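Local coordinates for uncharacterized protein (PDB 4XG0) that probably acts as a kinase in acid-sugar catabolism, pairing a sugar-binding N-terminal domain with a nucleotide-binding C-terminal domain, at residues G39-Q44 with G241-L246; V43-A48 with R248-G253; V385-L390 with Q418-R423. All coordinates share one frame; numbering follows the deposited sequence.

Interactions 1 and 2 are successive levels of one interface between helices 35-47 and 240-252; they share Val43 and Gln44, and their centres are about 8 Å apart. Phe45 joins the two levels, its CE1 lying 3.7 Å from Ala243 O. At the far end, interaction 2 meets interaction 3, about 12 Å away centre to centre: Arg47 O lies 2.9 Å from Arg423 NH1, a weak hydrogen bond, and Ala251 CB is 3.6 Å from Glu422 O. The three therefore form a series leading from the sugar-binding domain to the sheet of the nucleotide-binding domain. The bound sulfate sits beside interactions 1 and 2, held by Arg248, with Gln44 nearby.

Interaction 1: G39-Q44 with G241-L246; sequences GDTAVQ and GLAAPL
Ala243 places its methyl group between Thr41 and Gln44 of the facing helix, and Ala243 and Gln44 each bury about 50 Å² here. Ala243 CB is 4.0 Å from Gln44 CB and 4.2 Å from both CA and CB of Thr41, so it sits against the root of both side chains, close to the helix backbone. With small groups at this position, the axes of the two short segments approach to 8.6 Å while running nearly parallel, at a signed crossing angle of -20°. Thr41 CA and Ala243 CA are 5.6 Å apart. The next close pair is Gln44 with Ala244, CA atoms 5.2 Å apart, about one helical turn along from Thr41 but a single residue on from Ala243.

Both helices lie in one helical layer over the parallel sheet of the N-terminal alpha/beta domain. Helix 35-47 follows strand 28-32 and helix 240-252 follows strand 234-238; in the sheet, strand 106-110 runs between those two strands. Tyr108 of this central strand is touched by both Thr41 and Ala243, which puts the helix pair directly over it.

The polar groups at the interface contribute in other ways. Gln44 is bent at its second torsion (chi2 -55°), and the turn brings OE1 alongside the methyl of Ala244, 3.6 Å from its CB, in van der Waals contact. Thr41 directs its hydroxyl into its own helix, where OG1 is hydrogen-bonded to the carbonyl oxygens of Gly37 and Ser38, while its CA and CB border the methyl of Ala243. Just beyond Ala244, Pro245 contributes no N-H, and helix 240-252 is kinked there.

Interaction 2: V43-A48 with R248-G253; sequences VQFVRA and RVWAGG. With SO4 (sulfate ion), chain D.
Phe45 and Trp250 meet near the C-terminal ends of two neighbouring helices of the N-terminal alpha/beta domain, beside an anion site occupied by sulfate. The two rings touch rim to rim: Phe45 CE2 approaches Trp250 CE3 to 4.1 Å, and each lies near the plane of the other ring, so neither ring stacks on a face. A looser apolar contact comes from Ala48, whose CB is 4.5 Å from the CG of Arg248.

Past CG the arginine turns at its third torsion (chi3 -78°), carrying the guanidinium to the sulfate. Two nearly straight hydrogen bonds grip the ion, NH1 to O1 at 3.0 Å (N-H...O 165°) and NH2 to O3 at 2.7 Å (160°). O1 lies in the guanidinium plane and O3 near it, a paired edge-on grip. Gln44 OE1 comes no nearer than 3.7 Å, to sulfate O2, a contact and not a bond. The sulfate probably comes from the crystallisation liquor, though it may mark a pocket for an anionic group.

Toward the sheet, Phe45 rests on Ile28 and Ile30 of strand 28-32 and on Thr52 of strand 52-54, while Trp250 also reaches Ile28; Phe45 and Ala48 both touch Ala247 of helix 240-252.

Interaction 3: V385-L390 with Q418-R423; sequences VPLGTL and QAIRER
Leu387, on strand 385-391 of the mixed sheet in the C-terminal domain, packs against the last turn of helix 412-421 and the start of the segment that leaves it. Its side chain points at the helix and accounts for more than half of the 150 Å² buried between the segments. CG is anti to the backbone N (chi1 172°), extending the side chain from the strand so that its two methyl groups reach different partners.

CD1 meets Ile420, with 3.7 Å between it and Ile420 CG1; the leucine branch lies at a slant across the isoleucine. CD2 lies 4.1 Å from the backbone oxygen of Ala419 and continues along Arg423, 3.8 Å from its CD and 3.7 Å from its NE. Leucine and arginine run past each other in opposite directions, the methyl contacting the middle of the arginine chain.

This is a helix-on-sheet layer of the alpha/beta type. Helix 412-421 follows strand 399-403, which is flanked by strand 385-391, and covers the same region of the sheet: Leu387 also touches Val401, and Ile420 reaches Val259 of strand 259-263. Within the sheet, the backbone of Leu387 is hydrogen-bonded to Val378 and Asp379 of the edge strand 374-380, on the side away from strand 399-403.

The helix gives way at Glu422, the first residue to depart from helical backbone angles, though its N still bonds to Gln418 O at 2.9 Å. In Arg423 the bend at chi3 (-68°) turns the chain beyond CD, with CD and NE against the Leu387 methyl. Its NH1 makes a weak hydrogen bond to Arg47 O of the N-terminal domain and a long, weak ion pair with Asp379.

Interaction 1: G39-Q44 with G241-L246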
loop_
_atom_site.group_PDB
_atom_site.type_symbol
_atom_site.label_atom_id
_atom_site.label_comp_id
_atom_site.label_asym_id
_atom_site.label_seq_id
_atom_site.Cartn_x
_atom_site.Cartn_y
_atom_site.Cartn_z
ATOM N N GLY A 39 -5.170 17.830 3.185
ATOM C CA GLY A 39 -3.746 17.971 2.886
ATOM C C GLY A 39 -2.945 16.839 3.491
ATOM O O GLY A 39 -1.999 16.314 2.908
ATOM N N ASP A 40 -3.303 16.439 4.703
ATOM C CA ASP A 40 -2.529 15.400 5.338
ATOM C C ASP A 40 -2.678 14.082 4.587
ATOM O O ASP A 40 -1.682 13.391 4.332
ATOM C CB ASP A 40 -2.922 15.231 6.805
ATOM C CG ASP A 40 -2.064 14.202 7.508
ATOM O OD1 ASP A 40 -2.433 12.999 7.486
ATOM O OD2 ASP A 40 -0.999 14.584 8.047
ATOM N N THR A 41 -3.911 13.744 4.202
ATOM C CA THR A 41 -4.175 12.468 3.526
ATOM C C THR A 41 -3.537 12.484 2.142
ATOM O O THR A 41 -2.849 11.547 1.739
ATOM C CB THR A 41 -5.683 12.151 3.393
ATOM O OG1 THR A 41 -6.334 13.174 2.636
ATOM C CG2 THR A 41 -6.293 12.048 4.775
ATOM N N ALA A 42 -3.708 13.594 1.441
ATOM C CA ALA A 42 -3.120 13.702 0.105
ATOM C C ALA A 42 -1.610 13.481 0.112
ATOM O O ALA A 42 -1.088 12.836 -0.799
ATOM C CB ALA A 42 -3.449 15.012 -0.499
ATOM N N VAL A 43 -0.889 14.004 1.101
ATOM C CA VAL A 43 0.584 13.824 1.076
ATOM C C VAL A 43 0.948 12.350 1.262
ATOM O O VAL A 43 1.930 11.864 0.742
ATOM C CB VAL A 43 1.284 14.727 2.088
ATOM C CG1 VAL A 43 2.837 14.489 2.048
ATOM C CG2 VAL A 43 1.028 16.166 1.718
ATOM N N GLN A 44 0.096 11.612 1.976
ATOM C CA GLN A 44 0.343 10.181 2.085
ATOM C C GLN A 44 0.286 9.455 0.783
ATOM O O GLN A 44 1.023 8.505 0.583
ATOM C CB GLN A 44 -0.565 9.557 3.133
ATOM C CG GLN A 44 -0.253 10.085 4.503
ATOM C CD GLN A 44 1.245 9.895 4.890
ATOM O OE1 GLN A 44 1.810 8.823 4.733
ATOM N NE2 GLN A 44 1.866 10.944 5.369
ATOM N N GLY A 241 -5.281 7.463 9.653
ATOM C CA GLY A 241 -4.710 6.159 9.900
ATOM C C GLY A 241 -4.787 5.251 8.706
ATOM O O GLY A 241 -3.920 4.452 8.487
ATOM N N LEU A 242 -5.846 5.415 7.911
ATOM C CA LEU A 242 -6.090 4.544 6.770
ATOM C C LEU A 242 -5.405 5.034 5.487
ATOM O O LEU A 242 -5.277 4.289 4.514
ATOM C CB LEU A 242 -7.569 4.416 6.513
ATOM C CG LEU A 242 -8.095 3.044 6.917
ATOM C CD1 LEU A 242 -9.594 3.032 6.818
ATOM C CD2 LEU A 242 -7.555 1.896 6.131
ATOM N N ALA A 243 -4.940 6.273 5.496
ATOM C CA ALA A 243 -4.429 6.891 4.261
ATOM C C ALA A 243 -3.257 6.194 3.599
ATOM O O ALA A 243 -3.351 5.761 2.442
ATOM C CB ALA A 243 -4.131 8.371 4.492
ATOM N N ALA A 244 -2.127 6.071 4.278
ATOM C CA ALA A 244 -0.975 5.432 3.658
ATOM C C ALA A 244 -1.240 3.939 3.342
ATOM O O ALA A 244 -0.895 3.450 2.280
ATOM C CB ALA A 244 0.222 5.614 4.513
ATOM N N PRO A 245 -1.878 3.200 4.263
ATOM C CA PRO A 245 -2.213 1.814 3.938
ATOM C C PRO A 245 -3.023 1.693 2.643
ATOM O O PRO A 245 -2.728 0.806 1.854
ATOM C CB PRO A 245 -3.049 1.371 5.173
ATOM C CG PRO A 245 -2.462 2.193 6.262
ATOM C CD PRO A 245 -2.177 3.538 5.665
ATOM N N LEU A 246 -3.969 2.587 2.410
ATOM C CA LEU A 246 -4.782 2.521 1.209
ATOM C C LEU A 246 -3.958 2.929 -0.005
ATOM O O LEU A 246 -4.045 2.286 -1.054
ATOM C CB LEU A 246 -6.003 3.420 1.322
ATOM C CG LEU A 246 -7.080 2.911 2.256
ATOM C CD1 LEU A 246 -8.130 4.019 2.558
ATOM C CD2 LEU A 246 -7.728 1.608 1.653
#

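Interaction 2: V43-A48 with R248-G253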
loop_
_atom_site.group_PDB
_atom_site.type_symbol
_atom_site.label_atom_id
_atom_site.label_comp_id
_atom_site.label_asym_id
_atom_site.label_seq_id
_atom_site.Cartn_x
_atom_site.Cartn_y
_atom_site.Cartn_z
ATOM N N VAL A 43 -0.889 14.004 1.101
ATOM C CA VAL A 43 0.584 13.824 1.076
ATOM C C VAL A 43 0.948 12.350 1.262
ATOM O O VAL A 43 1.930 11.864 0.742
ATOM C CB VAL A 43 1.284 14.727 2.088
ATOM C CG1 VAL A 43 2.837 14.489 2.048
ATOM C CG2 VAL A 43 1.028 16.166 1.718
ATOM N N GLN A 44 0.096 11.612 1.976
ATOM C CA GLN A 44 0.343 10.181 2.085
ATOM C C GLN A 44 0.286 9.455 0.783
ATOM O O GLN A 44 1.023 8.505 0.583
ATOM C CB GLN A 44 -0.565 9.557 3.133
ATOM C CG GLN A 44 -0.253 10.085 4.503
ATOM C CD GLN A 44 1.245 9.895 4.890
ATOM O OE1 GLN A 44 1.810 8.823 4.733
ATOM N NE2 GLN A 44 1.866 10.944 5.369
ATOM N N PHE A 45 -0.608 9.882 -0.128
ATOM C CA PHE A 45 -0.613 9.306 -1.459
ATOM C C PHE A 45 0.588 9.701 -2.272
ATOM O O PHE A 45 1.129 8.861 -2.971
ATOM C CB PHE A 45 -1.940 9.579 -2.184
ATOM C CG PHE A 45 -3.066 8.766 -1.644
ATOM C CD1 PHE A 45 -3.594 9.026 -0.412
ATOM C CD2 PHE A 45 -3.533 7.683 -2.370
ATOM C CE1 PHE A 45 -4.631 8.253 0.073
ATOM C CE2 PHE A 45 -4.573 6.901 -1.866
ATOM C CZ PHE A 45 -5.082 7.175 -0.670
ATOM N N VAL A 46 1.027 10.954 -2.170
ATOM C CA VAL A 46 2.248 11.390 -2.829
ATOM C C VAL A 46 3.447 10.546 -2.389
ATOM O O VAL A 46 4.334 10.188 -3.204
ATOM C CB VAL A 46 2.542 12.830 -2.467
ATOM C CG1 VAL A 46 3.969 13.208 -2.902
ATOM C CG2 VAL A 46 1.524 13.761 -3.088
ATOM N N ARG A 47 3.483 10.233 -1.097
ATOM C CA ARG A 47 4.605 9.513 -0.490
ATOM C C ARG A 47 4.652 8.064 -0.936
ATOM O O ARG A 47 5.727 7.431 -0.918
ATOM C CB ARG A 47 4.627 9.686 1.053
ATOM C CG ARG A 47 4.931 11.075 1.417
ATOM C CD ARG A 47 5.040 11.316 2.897
ATOM N NE ARG A 47 5.927 12.453 3.143
ATOM C CZ ARG A 47 6.065 13.062 4.319
ATOM N NH1 ARG A 47 6.904 14.088 4.431
ATOM N NH2 ARG A 47 5.364 12.650 5.374
ATOM N N ALA A 48 3.551 7.557 -1.480
ATOM C CA ALA A 48 3.486 6.209 -2.067
ATOM C C ALA A 48 3.623 6.179 -3.609
ATOM O O ALA A 48 3.425 5.147 -4.278
ATOM C CB ALA A 48 2.235 5.543 -1.604
ATOM N N ARG A 248 -0.824 2.471 -0.433
ATOM C CA ARG A 248 -0.029 1.317 -0.733
ATOM C C ARG A 248 -0.807 0.115 -1.313
ATOM O O ARG A 248 -0.353 -0.545 -2.258
ATOM C CB ARG A 248 0.757 0.892 0.517
ATOM C CG ARG A 248 1.811 1.895 0.970
ATOM C CD ARG A 248 2.721 1.335 2.026
ATOM N NE ARG A 248 2.052 1.346 3.319
ATOM C CZ ARG A 248 2.172 2.324 4.216
ATOM N NH1 ARG A 248 1.514 2.232 5.359
ATOM N NH2 ARG A 248 2.907 3.404 3.964
ATOM N N VAL A 249 -1.989 -0.172 -0.775
ATOM C CA VAL A 249 -2.697 -1.326 -1.256
ATOM C C VAL A 249 -3.183 -1.100 -2.679
ATOM O O VAL A 249 -3.068 -1.971 -3.522
ATOM C CB VAL A 249 -3.880 -1.668 -0.332
ATOM C CG1 VAL A 249 -4.773 -2.660 -1.025
ATOM C CG2 VAL A 249 -3.329 -2.248 0.957
ATOM N N TRP A 250 -3.677 0.096 -2.939
ATOM C CA TRP A 250 -4.163 0.425 -4.262
ATOM C C TRP A 250 -3.007 0.516 -5.279
ATOM O O TRP A 250 -3.176 0.185 -6.458
ATOM C CB TRP A 250 -4.980 1.707 -4.210
ATOM C CG TRP A 250 -6.391 1.490 -3.664
ATOM C CD1 TRP A 250 -7.108 0.324 -3.694
ATOM C CD2 TRP A 250 -7.232 2.458 -3.013
ATOM N NE1 TRP A 250 -8.348 0.512 -3.087
ATOM C CE2 TRP A 250 -8.441 1.806 -2.674
ATOM C CE3 TRP A 250 -7.083 3.811 -2.687
ATOM C CZ2 TRP A 250 -9.485 2.459 -2.030
ATOM C CZ3 TRP A 250 -8.100 4.453 -2.064
ATOM C CH2 TRP A 250 -9.302 3.772 -1.730
ATOM N N ALA A 251 -1.828 0.936 -4.829
ATOM C CA ALA A 251 -0.641 0.872 -5.679
ATOM C C ALA A 251 -0.242 -0.595 -5.975
ATOM O O ALA A 251 0.121 -0.951 -7.089
ATOM C CB ALA A 251 0.517 1.612 -4.987
ATOM N N GLY A 252 -0.315 -1.457 -4.965
ATOM C CA GLY A 252 0.047 -2.844 -5.138
ATOM C C GLY A 252 -0.812 -3.533 -6.181
ATOM O O GLY A 252 -0.391 -4.480 -6.828
ATOM N N GLY A 253 -2.043 -3.045 -6.318
ATOM C CA GLY A 253 -2.951 -3.587 -7.314
ATOM C C GLY A 253 -2.478 -3.277 -8.710
ATOM O O GLY A 253 -2.894 -3.931 -9.675
HETATM S S SO4 D . 3.205 5.184 7.307
HETATM O O1 SO4 D . 2.178 4.147 7.591
HETATM O O2 SO4 D . 2.723 6.567 7.491
HETATM O O3 SO4 D . 3.641 5.091 5.908
HETATM O O4 SO4 D . 4.354 5.015 8.203
#

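Interaction 3: V385-L390 with Q418-R423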
loop_
_atom_site.group_PDB
_atom_site.type_symbol
_atom_site.label_atom_id
_atom_site.label_comp_id
_atom_site.label_asym_id
_atom_site.label_seq_id
_atom_site.Cartn_x
_atom_site.Cartn_y
_atom_site.Cartn_z
ATOM N N VAL A 385 18.797 1.050 2.342
ATOM C CA VAL A 385 18.152 0.127 1.429
ATOM C C VAL A 385 17.343 0.965 0.406
ATOM O O VAL A 385 16.118 1.166 0.527
ATOM C CB VAL A 385 17.237 -0.839 2.200
ATOM C CG1 VAL A 385 16.655 -1.900 1.262
ATOM C CG2 VAL A 385 18.034 -1.537 3.345
ATOM N N PRO A 386 18.036 1.512 -0.586
ATOM C CA PRO A 386 17.349 2.453 -1.490
ATOM C C PRO A 386 16.488 1.770 -2.528
ATOM O O PRO A 386 16.757 0.623 -2.905
ATOM C CB PRO A 386 18.511 3.158 -2.202
ATOM C CG PRO A 386 19.659 2.158 -2.130
ATOM C CD PRO A 386 19.501 1.532 -0.766
ATOM N N LEU A 387 15.500 2.511 -3.026
ATOM C CA LEU A 387 14.563 2.055 -4.053
ATOM C C LEU A 387 14.587 3.074 -5.184
ATOM O O LEU A 387 14.468 4.298 -4.957
ATOM C CB LEU A 387 13.144 1.967 -3.498
ATOM C CG LEU A 387 11.974 1.686 -4.459
ATOM C CD1 LEU A 387 12.120 0.350 -5.091
ATOM C CD2 LEU A 387 10.674 1.742 -3.647
ATOM N N GLY A 388 14.758 2.565 -6.406
ATOM C CA GLY A 388 14.818 3.410 -7.582
ATOM C C GLY A 388 14.373 2.610 -8.785
ATOM O O GLY A 388 13.772 1.554 -8.642
ATOM N N THR A 389 14.621 3.160 -9.972
ATOM C CA THR A 389 14.394 2.444 -11.203
ATOM C C THR A 389 15.683 2.371 -12.039
ATOM O O THR A 389 16.470 3.304 -12.054
ATOM C CB THR A 389 13.308 3.117 -12.008
ATOM O OG1 THR A 389 13.605 4.502 -12.219
ATOM C CG2 THR A 389 11.975 3.014 -11.249
ATOM N N LEU A 390 15.857 1.277 -12.767
ATOM C CA LEU A 390 17.036 1.147 -13.615
ATOM C C LEU A 390 17.086 2.226 -14.676
ATOM O O LEU A 390 16.088 2.573 -15.323
ATOM C CB LEU A 390 17.153 -0.217 -14.299
ATOM C CG LEU A 390 17.283 -1.410 -13.358
ATOM C CD1 LEU A 390 17.307 -2.732 -14.101
ATOM C CD2 LEU A 390 18.515 -1.260 -12.486
ATOM N N GLN A 418 7.852 -5.952 -0.715
ATOM C CA GLN A 418 6.591 -5.296 -0.496
ATOM C C GLN A 418 6.680 -3.821 -0.910
ATOM O O GLN A 418 5.746 -3.290 -1.493
ATOM C CB GLN A 418 6.181 -5.453 0.979
ATOM C CG GLN A 418 4.940 -4.657 1.364
ATOM C CD GLN A 418 4.504 -4.835 2.832
ATOM O OE1 GLN A 418 3.312 -4.769 3.135
ATOM N NE2 GLN A 418 5.465 -5.011 3.739
ATOM N N ALA A 419 7.820 -3.176 -0.640
ATOM C CA ALA A 419 8.015 -1.762 -0.966
ATOM C C ALA A 419 7.882 -1.527 -2.444
ATOM O O ALA A 419 7.362 -0.494 -2.857
ATOM C CB ALA A 419 9.338 -1.302 -0.512
ATOM N N ILE A 420 8.372 -2.473 -3.232
ATOM C CA ILE A 420 8.308 -2.316 -4.695
ATOM C C ILE A 420 6.844 -2.415 -5.105
ATOM O O ILE A 420 6.326 -1.604 -5.876
ATOM C CB ILE A 420 9.144 -3.374 -5.422
ATOM C CG1 ILE A 420 10.648 -3.057 -5.311
ATOM C CG2 ILE A 420 8.765 -3.436 -6.893
ATOM C CD1 ILE A 420 11.569 -4.227 -5.692
ATOM N N ARG A 421 6.162 -3.426 -4.581
ATOM C CA ARG A 421 4.791 -3.670 -4.993
ATOM C C ARG A 421 3.905 -2.496 -4.621
ATOM O O ARG A 421 3.027 -2.120 -5.362
ATOM C CB ARG A 421 4.255 -4.913 -4.311
ATOM C CG ARG A 421 4.982 -6.137 -4.698
ATOM C CD ARG A 421 4.227 -7.394 -4.375
ATOM N NE ARG A 421 4.652 -8.333 -5.387
ATOM C CZ ARG A 421 4.108 -8.410 -6.595
ATOM N NH1 ARG A 421 3.055 -7.666 -6.919
ATOM N NH2 ARG A 421 4.599 -9.261 -7.459
ATOM N N GLU A 422 4.154 -1.929 -3.439
ATOM C CA GLU A 422 3.262 -0.944 -2.854
ATOM C C GLU A 422 3.584 0.502 -3.193
ATOM O O GLU A 422 3.103 1.413 -2.551
ATOM C CB GLU A 422 3.230 -1.140 -1.354
ATOM C CG GLU A 422 2.579 -2.463 -1.005
ATOM C CD GLU A 422 2.359 -2.646 0.479
ATOM O OE1 GLU A 422 3.043 -1.985 1.299
ATOM O OE2 GLU A 422 1.518 -3.497 0.800
ATOM N N ARG A 423 4.446 0.690 -4.195
ATOM C CA ARG A 423 4.725 2.003 -4.734
ATOM C C ARG A 423 4.124 2.107 -6.115
ATOM O O ARG A 423 4.195 1.156 -6.889
ATOM C CB ARG A 423 6.228 2.235 -4.814
ATOM C CG ARG A 423 6.613 3.495 -5.539
ATOM C CD ARG A 423 8.002 3.946 -5.186
ATOM N NE ARG A 423 8.037 4.390 -3.800
ATOM C CZ ARG A 423 7.850 5.651 -3.411
ATOM N NH1 ARG A 423 7.885 5.939 -2.122
ATOM N NH2 ARG A 423 7.634 6.618 -4.297
#